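Local coordinates for mandelate racemase/muconate lactonizing enzyme-like protein (Roseovarius sp. TM1035, PDB 3RCY) that probably catalyses a magnesium-dependent reaction that begins with removal of the proton alpha to a carboxylate, as in other mandelate racemase-like enzymes of the enolase superfamily, at residues A[38-42]-A[313-318]; A[71-75]-A[292-296]; A[320-324]-A[360-366]. All blocks are in the same frame, centred on the assembly; numbering follows the deposited sequence.

Contact 1: residues A[38-42]-A[313-318]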
loop_
_atom_site.group_PDB
_atom_site.type_symbol
_atom_site.label_atom_id
_atom_site.label_comp_id
_atom_site.label_asym_id
_atom_site.label_seq_id
_atom_site.Cartn_x
_atom_site.Cartn_y
_atom_site.Cartn_z
ATOM N N TRP A 38 -13.929 43.300 -14.417
ATOM C CA TRP A 38 -14.499 43.075 -13.098
ATOM C C TRP A 38 -14.216 41.666 -12.600
ATOM O O TRP A 38 -14.247 40.701 -13.368
ATOM C CB TRP A 38 -16.006 43.326 -13.106
ATOM C CG TRP A 38 -16.386 44.781 -13.205
ATOM C CD1 TRP A 38 -16.525 45.520 -14.348
ATOM C CD2 TRP A 38 -16.689 45.667 -12.115
ATOM N NE1 TRP A 38 -16.891 46.814 -14.038
ATOM C CE2 TRP A 38 -16.999 46.931 -12.676
ATOM C CE3 TRP A 38 -16.721 45.519 -10.721
ATOM C CZ2 TRP A 38 -17.348 48.036 -11.892
ATOM C CZ3 TRP A 38 -17.071 46.625 -9.938
ATOM C CH2 TRP A 38 -17.375 47.868 -10.530
ATOM N N GLY A 39 -13.940 41.569 -11.305
ATOM C CA GLY A 39 -13.664 40.304 -10.648
ATOM C C GLY A 39 -14.315 40.294 -9.286
ATOM O O GLY A 39 -14.903 41.299 -8.854
ATOM N N GLU A 40 -14.223 39.161 -8.601
ATOM C CA GLU A 40 -14.821 39.032 -7.278
ATOM C C GLU A 40 -13.938 38.165 -6.385
ATOM O O GLU A 40 -13.530 37.073 -6.787
ATOM C CB GLU A 40 -16.240 38.464 -7.390
ATOM C CG GLU A 40 -16.933 38.268 -6.048
ATOM C CD GLU A 40 -18.437 38.075 -6.162
ATOM O OE1 GLU A 40 -18.994 38.113 -7.290
ATOM O OE2 GLU A 40 -19.059 37.878 -5.093
ATOM N N CYS A 41 -13.605 38.675 -5.201
ATOM C CA CYS A 41 -12.794 37.922 -4.242
ATOM C C CYS A 41 -13.677 37.175 -3.254
ATOM O O CYS A 41 -14.715 37.679 -2.827
ATOM C CB CYS A 41 -11.843 38.845 -3.475
ATOM S SG CYS A 41 -10.677 39.730 -4.523
ATOM N N TYR A 42 -13.249 35.971 -2.895
ATOM C CA TYR A 42 -13.956 35.147 -1.933
ATOM C C TYR A 42 -12.976 34.831 -0.805
ATOM O O TYR A 42 -12.138 33.924 -0.918
ATOM C CB TYR A 42 -14.484 33.878 -2.616
ATOM C CG TYR A 42 -15.556 33.143 -1.832
ATOM C CD1 TYR A 42 -16.839 33.679 -1.694
ATOM C CD2 TYR A 42 -15.290 31.910 -1.242
ATOM C CE1 TYR A 42 -17.829 33.010 -0.978
ATOM C CE2 TYR A 42 -16.271 31.227 -0.523
ATOM C CZ TYR A 42 -17.539 31.784 -0.401
ATOM O OH TYR A 42 -18.512 31.120 0.310
ATOM N N TYR A 313 -21.527 30.830 -3.427
ATOM C CA TYR A 313 -22.297 31.504 -2.392
ATOM C C TYR A 313 -21.752 32.911 -2.277
ATOM O O TYR A 313 -21.132 33.282 -1.283
ATOM C CB TYR A 313 -22.309 30.764 -1.041
ATOM C CG TYR A 313 -23.518 31.175 -0.234
ATOM C CD1 TYR A 313 -24.800 30.790 -0.637
ATOM C CD2 TYR A 313 -23.397 32.003 0.887
ATOM C CE1 TYR A 313 -25.929 31.189 0.068
ATOM C CE2 TYR A 313 -24.526 32.408 1.610
ATOM C CZ TYR A 313 -25.787 31.997 1.190
ATOM O OH TYR A 313 -26.918 32.391 1.873
ATOM N N ALA A 314 -21.989 33.680 -3.334
ATOM C CA ALA A 314 -21.388 34.987 -3.516
ATOM C C ALA A 314 -22.137 35.693 -4.644
ATOM O O ALA A 314 -23.243 35.286 -5.006
ATOM C CB ALA A 314 -19.906 34.839 -3.846
ATOM N N GLY A 315 -21.536 36.737 -5.205
ATOM C CA GLY A 315 -22.222 37.569 -6.191
ATOM C C GLY A 315 -22.167 37.050 -7.617
ATOM O O GLY A 315 -21.555 36.007 -7.889
ATOM N N PRO A 316 -22.818 37.780 -8.540
ATOM C CA PRO A 316 -22.973 37.374 -9.934
ATOM C C PRO A 316 -21.699 37.526 -10.768
ATOM O O PRO A 316 -21.634 37.009 -11.886
ATOM C CB PRO A 316 -24.051 38.332 -10.447
ATOM C CG PRO A 316 -23.884 39.562 -9.595
ATOM C CD PRO A 316 -23.544 39.030 -8.244
ATOM N N VAL A 317 -20.713 38.249 -10.246
ATOM C CA VAL A 317 -19.434 38.411 -10.939
ATOM C C VAL A 317 -18.629 37.119 -10.833
ATOM O O VAL A 317 -18.141 36.605 -11.840
ATOM C CB VAL A 317 -18.611 39.630 -10.410
ATOM C CG1 VAL A 317 -17.212 39.647 -11.024
ATOM C CG2 VAL A 317 -19.332 40.943 -10.724
ATOM N N GLU A 318 -18.503 36.579 -9.621
ATOM C CA GLU A 318 -17.873 35.270 -9.480
ATOM C C GLU A 318 -18.653 34.218 -10.271
ATOM O O GLU A 318 -18.064 33.330 -10.876
ATOM C CB GLU A 318 -17.746 34.843 -8.017
ATOM C CG GLU A 318 -16.794 33.662 -7.868
ATOM C CD GLU A 318 -16.946 32.916 -6.560
ATOM O OE1 GLU A 318 -18.097 32.622 -6.153
ATOM O OE2 GLU A 318 -15.907 32.595 -5.953
#
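Glu40 reaches straight across to residues 315-318 because its CG stands opposite the backbone N (chi1 179°) and the chain stays extended beyond it; Tyr42 has a similar first torsion (chi1 -163°), which lays its ring beside Tyr313 and Ala314. The Glu40 carboxylate divides its two oxygens between two backbone N-H groups at the start of helix 316-327. OE2 takes the N-H of Gly315, the N-cap residue, with N to OE2 at 2.7 Å, on its syn side and close to the carboxylate plane. OE1 accepts from Glu318 N at 2.8 Å in a nearly straight bond, the donor standing above the carboxylate plane. The helix N-terminus and its two N-H donors would probably favour the charged form of Glu40, although Glu318 is also acidic, its OE1 lying 5.4 Å from Glu40 OE2. The Glu318 chain crosses that of Glu40 at about a right angle, and its OE2 turns instead to the backbone N of Gly286. Apolar atoms close the flanks: Val317 CG1 sits 3.4 Å from Gly39 C and also approaches Trp38 CB, while Ala314 CB lies 3.9 Å from Tyr42 CD1. Tyr313 O meets the ring of Tyr42 at its edge, 3.3 Å from CE1. With an alanine at Glu40 the N-H groups of Gly315 and Glu318 would probably lose this acceptor, and a gap would open between strand and helix end. Trp24 and Leu26, on the adjoining strand 24-31, pack against Glu40, and the Tyr313 side chain comes within about 7 Å of the bound magnesium ion. The arrangement belongs to the interdomain seam of the enolase superfamily, where an edge strand of the N-terminal sheet lies on a helix N-terminus of the C-terminal barrel.

Contact 2: residues A[71-75]-A[292-296]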
loop_
_atom_site.group_PDB
_atom_site.type_symbol
_atom_site.label_atom_id
_atom_site.label_comp_id
_atom_site.label_asym_id
_atom_site.label_seq_id
_atom_site.Cartn_x
_atom_site.Cartn_y
_atom_site.Cartn_z
ATOM N N ILE A 71 -0.774 35.556 -16.909
ATOM C CA ILE A 71 -1.562 34.949 -15.832
ATOM C C ILE A 71 -0.753 33.908 -15.040
ATOM O O ILE A 71 -0.872 33.832 -13.808
ATOM C CB ILE A 71 -2.869 34.314 -16.412
ATOM C CG1 ILE A 71 -3.727 35.372 -17.130
ATOM C CG2 ILE A 71 -3.678 33.578 -15.340
ATOM C CD1 ILE A 71 -4.502 36.306 -16.222
ATOM N N GLU A 72 0.062 33.116 -15.739
ATOM C CA GLU A 72 0.927 32.132 -15.085
ATOM C C GLU A 72 1.908 32.842 -14.159
ATOM O O GLU A 72 2.098 32.445 -13.006
ATOM C CB GLU A 72 1.726 31.305 -16.113
ATOM C CG GLU A 72 0.911 30.383 -16.997
ATOM C CD GLU A 72 0.755 28.966 -16.435
ATOM O OE1 GLU A 72 1.282 28.664 -15.336
ATOM O OE2 GLU A 72 0.089 28.154 -17.102
ATOM N N LEU A 73 2.529 33.895 -14.689
ATOM C CA LEU A 73 3.544 34.656 -13.969
ATOM C C LEU A 73 2.957 35.337 -12.736
ATOM O O LEU A 73 3.526 35.258 -11.648
ATOM C CB LEU A 73 4.203 35.688 -14.891
ATOM C CG LEU A 73 5.282 36.592 -14.256
ATOM C CD1 LEU A 73 6.431 35.789 -13.650
ATOM C CD2 LEU A 73 5.817 37.589 -15.275
ATOM N N MET A 74 1.820 35.998 -12.910
ATOM C CA MET A 74 1.201 36.715 -11.797
ATOM C C MET A 74 0.768 35.757 -10.690
ATOM O O MET A 74 0.948 36.061 -9.511
ATOM C CB MET A 74 0.050 37.611 -12.267
ATOM C CG MET A 74 0.559 38.794 -13.095
ATOM S SD MET A 74 -0.698 40.031 -13.420
ATOM C CE MET A 74 -1.581 39.237 -14.761
ATOM N N PHE A 75 0.244 34.588 -11.066
ATOM C CA PHE A 75 -0.032 33.562 -10.066
ATOM C C PHE A 75 1.234 33.174 -9.287
ATOM O O PHE A 75 1.224 33.187 -8.051
ATOM C CB PHE A 75 -0.718 32.317 -10.648
ATOM C CG PHE A 75 -0.948 31.234 -9.616
ATOM C CD1 PHE A 75 -2.082 31.256 -8.806
ATOM C CD2 PHE A 75 -0.004 30.221 -9.428
ATOM C CE1 PHE A 75 -2.280 30.270 -7.827
ATOM C CE2 PHE A 75 -0.190 29.241 -8.465
ATOM C CZ PHE A 75 -1.329 29.260 -7.664
ATOM N N TRP A 292 -7.779 30.400 -14.609
ATOM C CA TRP A 292 -6.690 29.609 -15.201
ATOM C C TRP A 292 -6.225 28.492 -14.273
ATOM O O TRP A 292 -6.063 27.357 -14.704
ATOM C CB TRP A 292 -5.511 30.512 -15.574
ATOM C CG TRP A 292 -4.516 29.911 -16.538
ATOM C CD1 TRP A 292 -3.219 29.557 -16.268
ATOM C CD2 TRP A 292 -4.734 29.608 -17.923
ATOM N NE1 TRP A 292 -2.618 29.052 -17.404
ATOM C CE2 TRP A 292 -3.522 29.078 -18.434
ATOM C CE3 TRP A 292 -5.831 29.746 -18.790
ATOM C CZ2 TRP A 292 -3.379 28.681 -19.772
ATOM C CZ3 TRP A 292 -5.692 29.353 -20.120
ATOM C CH2 TRP A 292 -4.469 28.821 -20.598
ATOM N N GLU A 293 -6.010 28.824 -13.000
ATOM C CA GLU A 293 -5.626 27.827 -11.995
ATOM C C GLU A 293 -6.685 26.715 -11.915
ATOM O O GLU A 293 -6.350 25.529 -11.845
ATOM C CB GLU A 293 -5.400 28.510 -10.632
ATOM C CG GLU A 293 -5.053 27.580 -9.473
ATOM C CD GLU A 293 -3.630 27.045 -9.502
ATOM O OE1 GLU A 293 -2.877 27.292 -10.475
ATOM O OE2 GLU A 293 -3.261 26.369 -8.521
ATOM N N MET A 294 -7.958 27.096 -11.979
ATOM C CA MET A 294 -9.032 26.105 -11.962
ATOM C C MET A 294 -9.152 25.283 -13.250
ATOM O O MET A 294 -9.642 24.155 -13.205
ATOM C CB MET A 294 -10.370 26.734 -11.548
ATOM C CG MET A 294 -10.426 27.090 -10.047
ATOM S SD MET A 294 -9.929 25.714 -8.977
ATOM C CE MET A 294 -8.198 26.054 -8.674
ATOM N N LYS A 295 -8.692 25.833 -14.380
ATOM C CA LYS A 295 -8.538 25.041 -15.613
ATOM C C LYS A 295 -7.511 23.922 -15.420
ATOM O O LYS A 295 -7.692 22.793 -15.898
ATOM C CB LYS A 295 -8.159 25.927 -16.818
ATOM C CG LYS A 295 -9.321 26.741 -17.421
ATOM C CD LYS A 295 -10.312 25.872 -18.234
ATOM C CE LYS A 295 -9.736 25.396 -19.569
ATOM N NZ LYS A 295 -10.800 24.765 -20.432
ATOM N N LYS A 296 -6.433 24.235 -14.713
ATOM C CA LYS A 296 -5.436 23.233 -14.358
ATOM C C LYS A 296 -6.070 22.128 -13.519
ATOM O O LYS A 296 -5.858 20.938 -13.784
ATOM C CB LYS A 296 -4.253 23.884 -13.626
ATOM C CG LYS A 296 -3.454 24.875 -14.491
ATOM C CD LYS A 296 -2.163 25.324 -13.794
ATOM C CE LYS A 296 -1.279 26.169 -14.720
ATOM N NZ LYS A 296 -0.121 26.797 -13.973
#
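Ile71 and Trp292 come together, with Phe75, one turn after Ile71, facing Glu293, the residue next to Trp292, where helices 71-80 and 290-302 cross almost perpendicularly: the axes of the two short segments are 95° apart and 11.4 Å from each other at closest approach. At this separation the backbones do not meet, and side chains fill the space. Ile71 CG2 packs 3.6 Å from Trp292 CB, at the root of the indole. Next to it Glu72 bends at its second torsion (chi2 -92°), which swings the carboxylate toward the other helix, where two donors grip it. Trp292 NE1 gives a bond of 2.9 Å to Glu72 OE2; the oxygen lies in the plane of the indole, at its edge, whereas the carboxylate is turned nearly perpendicular to the ring, leaving the N-H to arrive from above the carboxylate plane. Lys296, its chain extended, brings NZ to Glu72 OE1 at 2.7 Å on the syn side, a salt bridge that reaches over from one turn beyond Trp292. On the other flank Glu293, also bent at its second torsion, stacks its carboxylate nearly flat over a face of the Phe75 ring, the planes 22° apart; OE1 stands 3.7 Å above the ring plane, toward its rim, and OE2 is 3.6 Å from CZ. The charge of Glu293 is met by Lys266, whose salt bridge to OE1 probably helps hold the stacked carboxylate in place. A second subunit joins the network: Glu72 OE2 also pairs with Lys295 of that neighbouring subunit, and Lys296 NZ with Glu302 of that neighbouring subunit. Around the crossing, helix 89-110 packs against Ile71 through Glu99, Cys102 and Trp103, and helix 266-274 meets Phe75 and Lys296 through Lys266.

Contact 3: residues A[320-324]-A[360-366]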
loop_
_atom_site.group_PDB
_atom_site.type_symbol
_atom_site.label_atom_id
_atom_site.label_comp_id
_atom_site.label_asym_id
_atom_site.label_seq_id
_atom_site.Cartn_x
_atom_site.Cartn_y
_atom_site.Cartn_z
ATOM N N ALA A 320 -20.303 34.675 -13.070
ATOM C CA ALA A 320 -19.941 34.821 -14.485
ATOM C C ALA A 320 -18.631 34.094 -14.802
ATOM O O ALA A 320 -18.523 33.432 -15.839
ATOM C CB ALA A 320 -19.856 36.291 -14.890
ATOM N N ALA A 321 -17.654 34.207 -13.906
ATOM C CA ALA A 321 -16.406 33.453 -14.034
ATOM C C ALA A 321 -16.692 31.954 -14.091
ATOM O O ALA A 321 -16.185 31.253 -14.977
ATOM C CB ALA A 321 -15.418 33.794 -12.900
ATOM N N ASN A 322 -17.535 31.478 -13.174
ATOM C CA ASN A 322 -17.963 30.071 -13.148
ATOM C C ASN A 322 -18.538 29.593 -14.485
ATOM O O ASN A 322 -18.276 28.470 -14.923
ATOM C CB ASN A 322 -19.005 29.841 -12.050
ATOM C CG ASN A 322 -18.448 30.033 -10.648
ATOM O OD1 ASN A 322 -17.245 30.188 -10.452
ATOM N ND2 ASN A 322 -19.333 30.013 -9.663
ATOM N N VAL A 323 -19.342 30.448 -15.112
ATOM C CA VAL A 323 -20.031 30.094 -16.346
ATOM C C VAL A 323 -19.060 29.958 -17.517
ATOM O O VAL A 323 -19.123 28.975 -18.261
ATOM C CB VAL A 323 -21.193 31.081 -16.652
ATOM C CG1 VAL A 323 -21.742 30.875 -18.065
ATOM C CG2 VAL A 323 -22.311 30.906 -15.612
ATOM N N HIS A 324 -18.156 30.928 -17.675
ATOM C CA HIS A 324 -17.121 30.830 -18.717
ATOM C C HIS A 324 -16.192 29.627 -18.531
ATOM O O HIS A 324 -15.838 28.936 -19.504
ATOM C CB HIS A 324 -16.329 32.137 -18.786
ATOM C CG HIS A 324 -17.115 33.245 -19.400
ATOM N ND1 HIS A 324 -17.181 33.437 -20.762
ATOM C CD2 HIS A 324 -17.946 34.161 -18.846
ATOM C CE1 HIS A 324 -17.979 34.457 -21.020
ATOM N NE2 HIS A 324 -18.467 34.907 -19.875
ATOM N N PRO A 360 -23.858 30.011 -22.301
ATOM C CA PRO A 360 -22.648 30.845 -22.280
ATOM C C PRO A 360 -22.872 32.129 -23.072
ATOM O O PRO A 360 -23.388 32.067 -24.194
ATOM C CB PRO A 360 -21.609 29.972 -22.991
ATOM C CG PRO A 360 -22.076 28.575 -22.745
ATOM C CD PRO A 360 -23.574 28.644 -22.772
ATOM N N PRO A 361 -22.521 33.290 -22.487
ATOM C CA PRO A 361 -22.690 34.552 -23.213
ATOM C C PRO A 361 -21.719 34.678 -24.386
ATOM O O PRO A 361 -20.611 34.115 -24.350
ATOM C CB PRO A 361 -22.414 35.623 -22.150
ATOM C CG PRO A 361 -21.679 34.945 -21.071
ATOM C CD PRO A 361 -22.107 33.505 -21.088
ATOM N N GLU A 362 -22.152 35.400 -25.418
ATOM C CA GLU A 362 -21.374 35.563 -26.644
ATOM C C GLU A 362 -20.629 36.897 -26.713
ATOM O O GLU A 362 -19.731 37.050 -27.546
ATOM C CB GLU A 362 -22.273 35.398 -27.881
ATOM C CG GLU A 362 -22.815 33.979 -28.098
ATOM C CD GLU A 362 -21.733 32.956 -28.481
ATOM O OE1 GLU A 362 -20.720 33.327 -29.122
ATOM O OE2 GLU A 362 -21.908 31.770 -28.131
ATOM N N ALA A 363 -21.001 37.849 -25.850
ATOM C CA ALA A 363 -20.348 39.165 -25.791
ATOM C C ALA A 363 -18.892 39.062 -25.294
ATOM O O ALA A 363 -18.508 38.038 -24.722
ATOM C CB ALA A 363 -21.153 40.116 -24.905
ATOM N N PRO A 364 -18.073 40.117 -25.512
ATOM C CA PRO A 364 -16.656 40.025 -25.131
ATOM C C PRO A 364 -16.445 39.958 -23.620
ATOM O O PRO A 364 -17.323 40.382 -22.861
ATOM C CB PRO A 364 -16.055 41.319 -25.694
ATOM C CG PRO A 364 -17.036 41.795 -26.719
ATOM C CD PRO A 364 -18.371 41.384 -26.204
ATOM N N GLY A 365 -15.302 39.414 -23.192
ATOM C CA GLY A 365 -14.976 39.334 -21.771
ATOM C C GLY A 365 -15.914 38.409 -21.019
ATOM O O GLY A 365 -16.324 37.369 -21.546
ATOM N N LEU A 366 -16.267 38.782 -19.791
ATOM C CA LEU A 366 -17.214 37.983 -19.011
ATOM C C LEU A 366 -18.649 38.152 -19.518
ATOM O O LEU A 366 -19.550 37.423 -19.110
ATOM C CB LEU A 366 -17.121 38.315 -17.513
ATOM C CG LEU A 366 -15.861 37.866 -16.761
ATOM C CD1 LEU A 366 -15.858 38.456 -15.350
ATOM C CD2 LEU A 366 -15.713 36.338 -16.698
#
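His324, on the helix 316-327 of the C-terminal barrel domain of the enolase superfamily fold, turns its imidazole into the curve of the loop 360-366, between Pro361 and Leu366. Its CG lies beside the backbone N (chi1 -73°), which carries the ring out from the helix flank to the loop. NE2 and CE1 point into the bend. The Pro361 ring comes obliquely to the imidazole, its CG 3.4 Å from NE2. Leu366 approaches from the far end of the loop: its CD2 is 3.8 Å from His324 CD2 and also reaches Ala321 CA at 4.0 Å, so one methyl rests against both the ring and the helix backbone. Ala320 adds its CB to Leu366 CB, a looser contact. Further round the helix, Val323 CG1 lies 4.0 Å from Pro361 CD, its branch crossing the proline obliquely, and the two prolines at the start of the loop thus run alongside this helix face. Gly365 has a positive phi (66°), which favours glycine and suits the turn of the loop before Leu366. The remaining nitrogen of the imidazole, ND1, is hydrogen-bonded to the backbone N of Trp115, whose indole lies nearly parallel to the histidine ring; with both nitrogens occupied, the rotation of the ring is probably fixed. Trp115 also gives its own NE1 to Pro361 O, which links the same loop to the segment that follows helix 89-110. That helix adds Ile100 against Ala321 and Leu366. The hydrogen bond across the contact runs from His324 NE2 to Leu366 O at 2.8 Å, with the donor standing well above the plane of the carbonyl and the oxygen tilted somewhat out of the imidazole plane.

Overall arrangement
Contacts 1 and 3 share helix 316-327: contact 1 meets its N-terminal end, contact 3 a flank further along, and they touch where Leu366 CD1 packs 3.4 Å from Trp38 O. Contact 2 lies apart, about 17 Å centre to centre from contact 1 and 18 Å from contact 3, on helix 290-302. All three are buried, but contact 1 is nearest the middle of the chain and contact 2 is bordered by a second subunit. Contacts 1 and 2 both join N-terminal domain to barrel, one through a carboxylate on backbone N-H groups, the other through a carboxylate shared by an indole N-H and a lysine, beside apolar packing; contact 3, within the barrel domain, relies on apolar packing and one histidine bond.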